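Uncharacterized protein Atu2129 (Agrobacterium tumefaciens, PDB 3DNH) is of unknown function but carries a CREG-like beta-barrel domain related to the FMN-binding pyridoxamine 5'-phosphate oxidases. Local coordinates at residues Asn60-Phe72 with Ala124-Tyr138. Numbering follows the deposited sequence. Where two conformers were deposited one is given.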
ATOM      1  N   ASN A  60      -5.242  -7.716  -2.565  1.00 39.45           N
ATOM      2  CA  ASN A  60      -6.606  -7.218  -2.458  1.00 40.47           C
ATOM      3  C   ASN A  60      -7.264  -7.841  -1.221  1.00 39.86           C
ATOM      4  O   ASN A  60      -7.063  -9.021  -0.924  1.00 39.32           O
ATOM      5  CB  ASN A  60      -7.417  -7.647  -3.686  1.00 39.87           C
ATOM      6  CG  ASN A  60      -6.807  -7.206  -5.014  1.00 42.71           C
ATOM      7  OD1 ASN A  60      -6.360  -6.059  -5.185  1.00 43.20           O
ATOM      8  ND2 ASN A  60      -6.893  -8.096  -6.017  1.00 41.63           N
ATOM      9  N   ILE A  61      -8.132  -7.091  -0.574  1.00 40.97           N
ATOM     10  CA  ILE A  61      -8.801  -7.513   0.674  1.00 41.64           C
ATOM     11  C   ILE A  61     -10.289  -7.795   0.472  1.00 42.78           C
ATOM     12  O   ILE A  61     -11.065  -6.906  -0.019  1.00 41.24           O
ATOM     13  CB  ILE A  61      -8.629  -6.375   1.744  1.00 41.35           C
ATOM     14  CG1 ILE A  61      -7.174  -6.360   2.241  1.00 42.44           C
ATOM     15  CG2 ILE A  61      -9.551  -6.567   2.957  1.00 44.65           C
ATOM     16  CD1 ILE A  61      -6.715  -7.680   2.923  1.00 39.10           C
ATOM     17  N   GLY A  62     -10.692  -9.025   0.825  1.00 43.54           N
ATOM     18  CA  GLY A  62     -12.126  -9.335   0.993  1.00 43.52           C
ATOM     19  C   GLY A  62     -12.522  -9.208   2.476  1.00 43.16           C
ATOM     20  O   GLY A  62     -11.668  -9.239   3.344  1.00 41.80           O
ATOM     21  N   ILE A  63     -13.807  -9.014   2.768  1.00 42.96           N
ATOM     22  CA  ILE A  63     -14.253  -8.968   4.167  1.00 44.08           C
ATOM     23  C   ILE A  63     -15.443  -9.914   4.331  1.00 43.86           C
ATOM     24  O   ILE A  63     -16.375  -9.885   3.519  1.00 45.44           O
ATOM     25  CB  ILE A  63     -14.646  -7.533   4.670  1.00 45.00           C
ATOM     26  CG1 ILE A  63     -13.547  -6.509   4.469  1.00 47.28           C
ATOM     27  CG2 ILE A  63     -14.779  -7.527   6.160  1.00 44.58           C
ATOM     28  CD1 ILE A  63     -12.421  -6.562   5.568  1.00 51.63           C
ATOM     29  N   GLU A  64     -15.430 -10.730   5.382  1.00 41.87           N
ATOM     30  CA  GLU A  64     -16.558 -11.595   5.680  1.00 41.07           C
ATOM     31  C   GLU A  64     -17.598 -10.854   6.576  1.00 41.15           C
ATOM     32  O   GLU A  64     -17.261  -9.830   7.181  1.00 41.34           O
ATOM     33  CB  GLU A  64     -16.041 -12.895   6.312  1.00 39.56           C
ATOM     34  CG  GLU A  64     -14.879 -13.513   5.478  1.00 39.44           C
ATOM     35  CD  GLU A  64     -14.387 -14.848   6.039  1.00 42.98           C
ATOM     36  OE1 GLU A  64     -14.109 -15.759   5.221  1.00 43.58           O
ATOM     37  OE2 GLU A  64     -14.299 -14.972   7.292  1.00 39.51           O
ATOM     38  N   PRO A  65     -18.858 -11.341   6.625  1.00 40.53           N
ATOM     39  CA  PRO A  65     -19.937 -10.668   7.389  1.00 40.41           C
ATOM     40  C   PRO A  65     -19.541 -10.219   8.802  1.00 39.89           C
ATOM     41  O   PRO A  65     -19.910  -9.141   9.191  1.00 40.56           O
ATOM     42  CB  PRO A  65     -21.032 -11.721   7.433  1.00 39.57           C
ATOM     43  CG  PRO A  65     -20.843 -12.462   6.133  1.00 40.59           C
ATOM     44  CD  PRO A  65     -19.373 -12.522   5.911  1.00 40.41           C
ATOM     45  N   ASP A  66     -18.764 -11.016   9.540  1.00 40.36           N
ATOM     46  CA  ASP A  66     -18.291 -10.639  10.890  1.00 40.96           C
ATOM     47  C   ASP A  66     -17.093  -9.652  10.903  1.00 41.65           C
ATOM     48  O   ASP A  66     -16.528  -9.387  11.968  1.00 43.12           O
ATOM     49  CB  ASP A  66     -17.968 -11.884  11.747  1.00 39.69           C
ATOM     50  CG  ASP A  66     -16.727 -12.614  11.269  1.00 40.09           C
ATOM     51  OD1 ASP A  66     -16.339 -13.612  11.871  1.00 40.33           O
ATOM     52  OD2 ASP A  66     -16.148 -12.192  10.259  1.00 36.40           O
ATOM     53  N   GLY A  67     -16.693  -9.176   9.729  1.00 42.72           N
ATOM     54  CA  GLY A  67     -15.606  -8.210   9.579  1.00 44.04           C
ATOM     55  C   GLY A  67     -14.227  -8.794   9.344  1.00 44.29           C
ATOM     56  O   GLY A  67     -13.265  -8.029   9.215  1.00 45.96           O
ATOM     57  N   THR A  68     -14.131 -10.129   9.248  1.00 42.92           N
ATOM     58  CA  THR A  68     -12.855 -10.832   9.082  1.00 40.94           C
ATOM     59  C   THR A  68     -12.266 -10.626   7.677  1.00 40.64           C
ATOM     60  O   THR A  68     -12.922 -10.980   6.683  1.00 39.14           O
ATOM     61  CB  THR A  68     -12.981 -12.355   9.329  1.00 40.87           C
ATOM     62  OG1 THR A  68     -13.440 -12.609  10.661  1.00 40.45           O
ATOM     63  CG2 THR A  68     -11.626 -13.019   9.166  1.00 39.21           C
ATOM     64  N   PRO A  69     -11.034 -10.067   7.597  1.00 40.41           N
ATOM     65  CA  PRO A  69     -10.408  -9.923   6.298  1.00 41.38           C
ATOM     66  C   PRO A  69      -9.940 -11.252   5.723  1.00 41.41           C
ATOM     67  O   PRO A  69      -9.496 -12.145   6.460  1.00 40.86           O
ATOM     68  CB  PRO A  69      -9.199  -9.018   6.569  1.00 41.94           C
ATOM     69  CG  PRO A  69      -9.338  -8.518   7.930  1.00 41.43           C
ATOM     70  CD  PRO A  69     -10.148  -9.563   8.659  1.00 40.36           C
ATOM     71  N   PHE A  70     -10.030 -11.378   4.391  1.00 40.81           N
ATOM     72  CA  PHE A  70      -9.514 -12.582   3.746  1.00 39.59           C
ATOM     73  C   PHE A  70      -8.869 -12.150   2.448  1.00 39.37           C
ATOM     74  O   PHE A  70      -9.105 -11.049   1.941  1.00 38.92           O
ATOM     75  CB  PHE A  70     -10.613 -13.679   3.566  1.00 38.61           C
ATOM     76  CG  PHE A  70     -11.590 -13.423   2.418  1.00 38.40           C
ATOM     77  CD1 PHE A  70     -11.358 -13.959   1.145  1.00 39.53           C
ATOM     78  CD2 PHE A  70     -12.757 -12.676   2.618  1.00 37.81           C
ATOM     79  CE1 PHE A  70     -12.293 -13.750   0.085  1.00 40.30           C
ATOM     80  CE2 PHE A  70     -13.664 -12.452   1.589  1.00 39.43           C
ATOM     81  CZ  PHE A  70     -13.425 -12.990   0.310  1.00 40.88           C
ATOM     82  N   PHE A  71      -8.054 -13.022   1.898  1.00 39.54           N
ATOM     83  CA  PHE A  71      -7.324 -12.666   0.706  1.00 39.34           C
ATOM     84  C   PHE A  71      -6.863 -13.944  -0.018  1.00 38.68           C
ATOM     85  O   PHE A  71      -6.939 -15.061   0.527  1.00 38.42           O
ATOM     86  CB  PHE A  71      -6.147 -11.727   1.041  1.00 39.39           C
ATOM     87  CG  PHE A  71      -5.140 -12.323   1.990  1.00 40.13           C
ATOM     88  CD1 PHE A  71      -4.036 -13.030   1.505  1.00 37.66           C
ATOM     89  CD2 PHE A  71      -5.278 -12.158   3.368  1.00 40.27           C
ATOM     90  CE1 PHE A  71      -3.086 -13.591   2.394  1.00 40.43           C
ATOM     91  CE2 PHE A  71      -4.349 -12.700   4.258  1.00 39.29           C
ATOM     92  CZ  PHE A  71      -3.237 -13.421   3.763  1.00 42.12           C
ATOM     93  N   PHE A  72      -6.412 -13.720  -1.246  1.00 38.05           N
ATOM     94  CA  PHE A  72      -5.958 -14.772  -2.113  0.50 38.37           C
ATOM     95  C   PHE A  72      -4.495 -14.544  -2.425  1.00 38.87           C
ATOM     96  O   PHE A  72      -4.039 -13.386  -2.487  1.00 38.01           O
ATOM     97  CB  PHE A  72      -6.788 -14.771  -3.405  0.50 38.34           C
ATOM     98  CG  PHE A  72      -5.999 -15.090  -4.630  0.50 37.72           C
ATOM     99  CD1 PHE A  72      -5.750 -16.410  -4.993  0.50 36.50           C
ATOM    100  CD2 PHE A  72      -5.505 -14.060  -5.437  0.50 38.31           C
ATOM    101  CE1 PHE A  72      -5.012 -16.698  -6.148  0.50 37.53           C
ATOM    102  CE2 PHE A  72      -4.760 -14.346  -6.597  0.50 36.98           C
ATOM    103  CZ  PHE A  72      -4.512 -15.662  -6.944  0.50 36.69           C
ATOM    104  N   ALA A 124     -16.095 -17.895  -0.794  1.00 36.98           N
ATOM    105  CA  ALA A 124     -15.061 -16.877  -0.696  1.00 36.59           C
ATOM    106  C   ALA A 124     -14.772 -16.296  -2.083  1.00 37.61           C
ATOM    107  O   ALA A 124     -14.524 -15.093  -2.239  1.00 36.60           O
ATOM    108  CB  ALA A 124     -13.781 -17.466  -0.043  1.00 37.41           C
ATOM    109  N   ILE A 125     -14.834 -17.154  -3.094  1.00 37.52           N
ATOM    110  CA  ILE A 125     -14.685 -16.739  -4.505  1.00 38.61           C
ATOM    111  C   ILE A 125     -15.739 -15.734  -4.907  1.00 37.17           C
ATOM    112  O   ILE A 125     -15.449 -14.701  -5.508  1.00 37.42           O
ATOM    113  CB  ILE A 125     -14.801 -17.971  -5.488  1.00 39.07           C
ATOM    114  CG1 ILE A 125     -13.550 -18.844  -5.389  1.00 41.23           C
ATOM    115  CG2 ILE A 125     -14.986 -17.539  -6.952  1.00 40.52           C
ATOM    116  CD1 ILE A 125     -12.330 -18.068  -5.626  1.00 45.57           C
ATOM    117  N   ALA A 126     -16.984 -16.051  -4.635  1.00 36.81           N
ATOM    118  CA  ALA A 126     -18.035 -15.161  -5.074  1.00 37.23           C
ATOM    119  C   ALA A 126     -17.918 -13.793  -4.334  1.00 37.64           C
ATOM    120  O   ALA A 126     -18.019 -12.725  -4.959  1.00 36.63           O
ATOM    121  CB  ALA A 126     -19.384 -15.800  -4.866  1.00 37.00           C
ATOM    122  N   ARG A 127     -17.632 -13.849  -3.036  1.00 37.64           N
ATOM    123  CA  ARG A 127     -17.419 -12.623  -2.247  1.00 38.74           C
ATOM    124  C   ARG A 127     -16.268 -11.759  -2.771  1.00 39.32           C
ATOM    125  O   ARG A 127     -16.372 -10.528  -2.846  1.00 39.10           O
ATOM    126  CB  ARG A 127     -17.159 -12.966  -0.793  1.00 39.12           C
ATOM    127  CG  ARG A 127     -18.358 -13.329  -0.017  1.00 39.31           C
ATOM    128  CD  ARG A 127     -17.923 -13.933   1.317  1.00 42.21           C
ATOM    129  NE  ARG A 127     -19.077 -14.282   2.140  1.00 42.02           N
ATOM    130  CZ  ARG A 127     -19.025 -14.909   3.312  1.00 44.09           C
ATOM    131  NH1 ARG A 127     -17.858 -15.337   3.812  1.00 42.23           N
ATOM    132  NH2 ARG A 127     -20.171 -15.128   3.970  1.00 43.74           N
ATOM    133  N   TYR A 128     -15.168 -12.410  -3.153  1.00 38.91           N
ATOM    134  CA  TYR A 128     -14.021 -11.718  -3.668  1.00 38.50           C
ATOM    135  C   TYR A 128     -14.251 -11.078  -5.046  1.00 38.28           C
ATOM    136  O   TYR A 128     -13.881  -9.926  -5.273  1.00 37.03           O
ATOM    137  CB  TYR A 128     -12.882 -12.728  -3.769  1.00 38.18           C
ATOM    138  CG  TYR A 128     -11.514 -12.151  -3.983  1.00 38.12           C
ATOM    139  CD1 TYR A 128     -10.690 -11.838  -2.893  1.00 38.79           C
ATOM    140  CD2 TYR A 128     -10.997 -12.022  -5.261  1.00 38.98           C
ATOM    141  CE1 TYR A 128      -9.398 -11.346  -3.090  1.00 38.36           C
ATOM    142  CE2 TYR A 128      -9.719 -11.554  -5.479  1.00 39.29           C
ATOM    143  CZ  TYR A 128      -8.911 -11.229  -4.385  1.00 39.80           C
ATOM    144  OH  TYR A 128      -7.620 -10.799  -4.618  1.00 40.32           O
ATOM    145  N   ILE A 129     -14.831 -11.857  -5.971  1.00 38.68           N
ATOM    146  CA  ILE A 129     -15.222 -11.414  -7.304  1.00 38.24           C
ATOM    147  C   ILE A 129     -16.116 -10.170  -7.275  1.00 38.71           C
ATOM    148  O   ILE A 129     -16.000  -9.293  -8.126  1.00 37.24           O
ATOM    149  CB  ILE A 129     -15.999 -12.552  -8.069  1.00 39.14           C
ATOM    150  CG1 ILE A 129     -15.050 -13.657  -8.603  1.00 39.78           C
ATOM    151  CG2 ILE A 129     -16.812 -12.015  -9.227  1.00 38.81           C
ATOM    152  CD1 ILE A 129     -13.851 -13.156  -9.208  1.00 41.39           C
ATOM    153  N   ALA A 130     -17.003 -10.133  -6.289  1.00 38.28           N
ATOM    154  CA  ALA A 130     -17.918  -9.005  -6.054  1.00 39.64           C
ATOM    155  C   ALA A 130     -17.143  -7.685  -5.925  1.00 39.77           C
ATOM    156  O   ALA A 130     -17.608  -6.665  -6.388  1.00 40.73           O
ATOM    157  CB  ALA A 130     -18.778  -9.273  -4.799  1.00 37.72           C
ATOM    158  N   ARG A 131     -15.934  -7.722  -5.356  1.00 39.93           N
ATOM    159  CA  ARG A 131     -15.123  -6.521  -5.198  1.00 40.44           C
ATOM    160  C   ARG A 131     -14.099  -6.334  -6.297  1.00 41.02           C
ATOM    161  O   ARG A 131     -13.709  -5.196  -6.592  1.00 41.36           O
ATOM    162  CB  ARG A 131     -14.402  -6.529  -3.831  1.00 40.36           C
ATOM    163  CG  ARG A 131     -15.238  -6.135  -2.682  1.00 40.68           C
ATOM    164  CD  ARG A 131     -14.366  -6.173  -1.402  1.00 42.98           C
ATOM    165  NE  ARG A 131     -14.991  -5.430  -0.330  1.00 42.54           N
ATOM    166  CZ  ARG A 131     -14.381  -5.029   0.787  1.00 40.53           C
ATOM    167  NH1 ARG A 131     -13.091  -5.273   0.986  1.00 35.92           N
ATOM    168  NH2 ARG A 131     -15.067  -4.338   1.694  1.00 40.85           N
ATOM    169  N   TYR A 132     -13.665  -7.455  -6.883  1.00 40.43           N
ATOM    170  CA  TYR A 132     -12.501  -7.526  -7.768  1.00 40.69           C
ATOM    171  C   TYR A 132     -12.902  -8.316  -9.017  1.00 40.82           C
ATOM    172  O   TYR A 132     -12.561  -9.512  -9.148  1.00 39.21           O
ATOM    173  CB  TYR A 132     -11.296  -8.188  -7.045  1.00 40.55           C
ATOM    174  CG  TYR A 132     -11.023  -7.507  -5.740  1.00 40.43           C
ATOM    175  CD1 TYR A 132     -10.593  -6.169  -5.734  1.00 41.13           C
ATOM    176  CD2 TYR A 132     -11.255  -8.147  -4.522  1.00 36.37           C
ATOM    177  CE1 TYR A 132     -10.418  -5.485  -4.573  1.00 42.15           C
ATOM    178  CE2 TYR A 132     -11.070  -7.456  -3.324  1.00 37.26           C
ATOM    179  CZ  TYR A 132     -10.654  -6.125  -3.367  1.00 39.60           C
ATOM    180  OH  TYR A 132     -10.469  -5.418  -2.222  1.00 41.60           O
ATOM    181  N   PRO A 133     -13.639  -7.656  -9.942  1.00 42.16           N
ATOM    182  CA  PRO A 133     -14.141  -8.415 -11.098  1.00 42.41           C
ATOM    183  C   PRO A 133     -13.050  -8.996 -11.997  1.00 43.43           C
ATOM    184  O   PRO A 133     -13.304  -9.954 -12.712  1.00 43.70           O
ATOM    185  CB  PRO A 133     -15.036  -7.399 -11.845  1.00 42.87           C
ATOM    186  CG  PRO A 133     -14.559  -6.090 -11.434  1.00 42.32           C
ATOM    187  CD  PRO A 133     -14.074  -6.246  -9.993  1.00 41.32           C
ATOM    188  N   LYS A 134     -11.836  -8.457 -11.948  1.00 44.16           N
ATOM    189  CA  LYS A 134     -10.762  -9.026 -12.740  1.00 45.24           C
ATOM    190  C   LYS A 134     -10.301 -10.370 -12.183  1.00 44.82           C
ATOM    191  O   LYS A 134      -9.665 -11.150 -12.890  1.00 43.69           O
ATOM    192  CB  LYS A 134      -9.576  -8.068 -12.857  1.00 45.12           C
ATOM    193  CG  LYS A 134      -9.665  -7.170 -14.059  1.00 47.27           C
ATOM    194  CD  LYS A 134      -8.407  -6.286 -14.263  1.00 48.39           C
ATOM    195  CE  LYS A 134      -8.266  -5.147 -13.228  1.00 52.49           C
ATOM    196  NZ  LYS A 134      -9.455  -4.946 -12.290  1.00 53.17           N
ATOM    197  N   ALA A 135     -10.636 -10.638 -10.921  1.00 44.82           N
ATOM    198  CA  ALA A 135     -10.264 -11.903 -10.308  1.00 45.86           C
ATOM    199  C   ALA A 135     -10.908 -13.071 -11.073  1.00 46.28           C
ATOM    200  O   ALA A 135     -10.446 -14.198 -10.976  1.00 46.88           O
ATOM    201  CB  ALA A 135     -10.636 -11.927  -8.833  1.00 44.40           C
ATOM    202  N   LYS A 136     -11.966 -12.773 -11.831  1.00 46.67           N
ATOM    203  CA  LYS A 136     -12.682 -13.766 -12.631  1.00 47.61           C
ATOM    204  C   LYS A 136     -11.708 -14.545 -13.475  1.00 47.75           C
ATOM    205  O   LYS A 136     -11.965 -15.693 -13.825  1.00 47.97           O
ATOM    206  CB  LYS A 136     -13.739 -13.107 -13.531  1.00 47.52           C
ATOM    207  CG  LYS A 136     -14.907 -12.479 -12.763  1.00 47.47           C
ATOM    208  CD  LYS A 136     -15.916 -11.837 -13.725  1.00 49.07           C
ATOM    209  CE  LYS A 136     -16.421 -10.484 -13.216  1.00 51.18           C
ATOM    210  NZ  LYS A 136     -17.498 -10.566 -12.162  1.00 49.86           N
ATOM    211  N   LEU A 137     -10.571 -13.910 -13.759  1.00 48.06           N
ATOM    212  CA  LEU A 137      -9.545 -14.462 -14.608  1.00 47.97           C
ATOM    213  C   LEU A 137      -8.443 -15.122 -13.801  1.00 47.15           C
ATOM    214  O   LEU A 137      -8.188 -16.312 -13.988  1.00 46.82           O
ATOM    215  CB  LEU A 137      -8.968 -13.370 -15.530  1.00 48.70           C
ATOM    216  CG  LEU A 137      -8.238 -13.749 -16.830  1.00 50.11           C
ATOM    217  CD1 LEU A 137      -6.737 -14.086 -16.578  1.00 50.84           C
ATOM    218  CD2 LEU A 137      -8.974 -14.875 -17.610  1.00 50.85           C
ATOM    219  N   TYR A 138      -7.781 -14.361 -12.931  1.00 46.11           N
ATOM    220  CA  TYR A 138      -6.592 -14.880 -12.226  1.00 45.99           C
ATOM    221  C   TYR A 138      -6.845 -15.877 -11.090  1.00 46.23           C
ATOM    222  O   TYR A 138      -5.914 -16.532 -10.638  1.00 47.04           O
ATOM    223  CB  TYR A 138      -5.641 -13.772 -11.775  1.00 45.39           C
ATOM    224  CG  TYR A 138      -6.223 -12.757 -10.816  1.00 46.29           C
ATOM    225  CD1 TYR A 138      -6.380 -13.054  -9.452  1.00 46.59           C
ATOM    226  CD2 TYR A 138      -6.587 -11.472 -11.264  1.00 47.90           C
ATOM    227  CE1 TYR A 138      -6.910 -12.131  -8.563  1.00 45.30           C
ATOM    228  CE2 TYR A 138      -7.111 -10.532 -10.378  1.00 45.08           C
ATOM    229  CZ  TYR A 138      -7.265 -10.862  -9.034  1.00 45.87           C
ATOM    230  OH  TYR A 138      -7.787  -9.933  -8.163  1.00 41.33           O
TER
HETATM  231  O   HOH W   1      -6.069 -10.974  -2.217  1.00 23.90           O
HETATM  232  O   HOH W   2     -14.905 -15.839   2.476  1.00 37.48           O
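Ala-124, small enough to let a ring approach the helix, meets Phe-70, whose CE1 lies 4.0 Å from Ala-124 CB. One turn on, Arg-127 stretches out so that its guanidinium lies flat against Pro-65, with Pro-65 CD 3.3 Å from Arg-127 NH2; a water links NH1 to Glu-64 OE1, which also forms a salt bridge with Arg-148. Tyr-128 offers a ring for packing and a hydroxyl for buried polar atoms; its chi1 of -166° swings the ring away from the backbone N and across the hairpin. CD1 packs against Phe-70, while OH accepts a hydrogen bond from Asn-60 ND2 (3.1 Å, 154°) and shares a water with Asn-60 O and Phe-72 N. Arg-131, long enough to span from helix to strand, and Tyr-132 then grip one buried carbonyl: Arg-131 NH1 (2.8 Å) and Tyr-132 OH (2.7 Å) hydrogen-bond to Ile-61 O from opposite faces of its plane. The Tyr-132 ring also receives Asn-60 CB over its centre, the amide stacked 14° from the ring plane. Finally, Tyr-138 CD1 touches Phe-72 CE2 at 3.5 Å; Tyr-138 OH and the Asn-60 amide both bind Asp-100 of the second subunit. Helix 124-131 crosses strand 69-72 almost perpendicularly, packing at the dimer interface on a beta-hairpin of the six-stranded antiparallel barrel characteristic of the FMN-binding split-barrel fold.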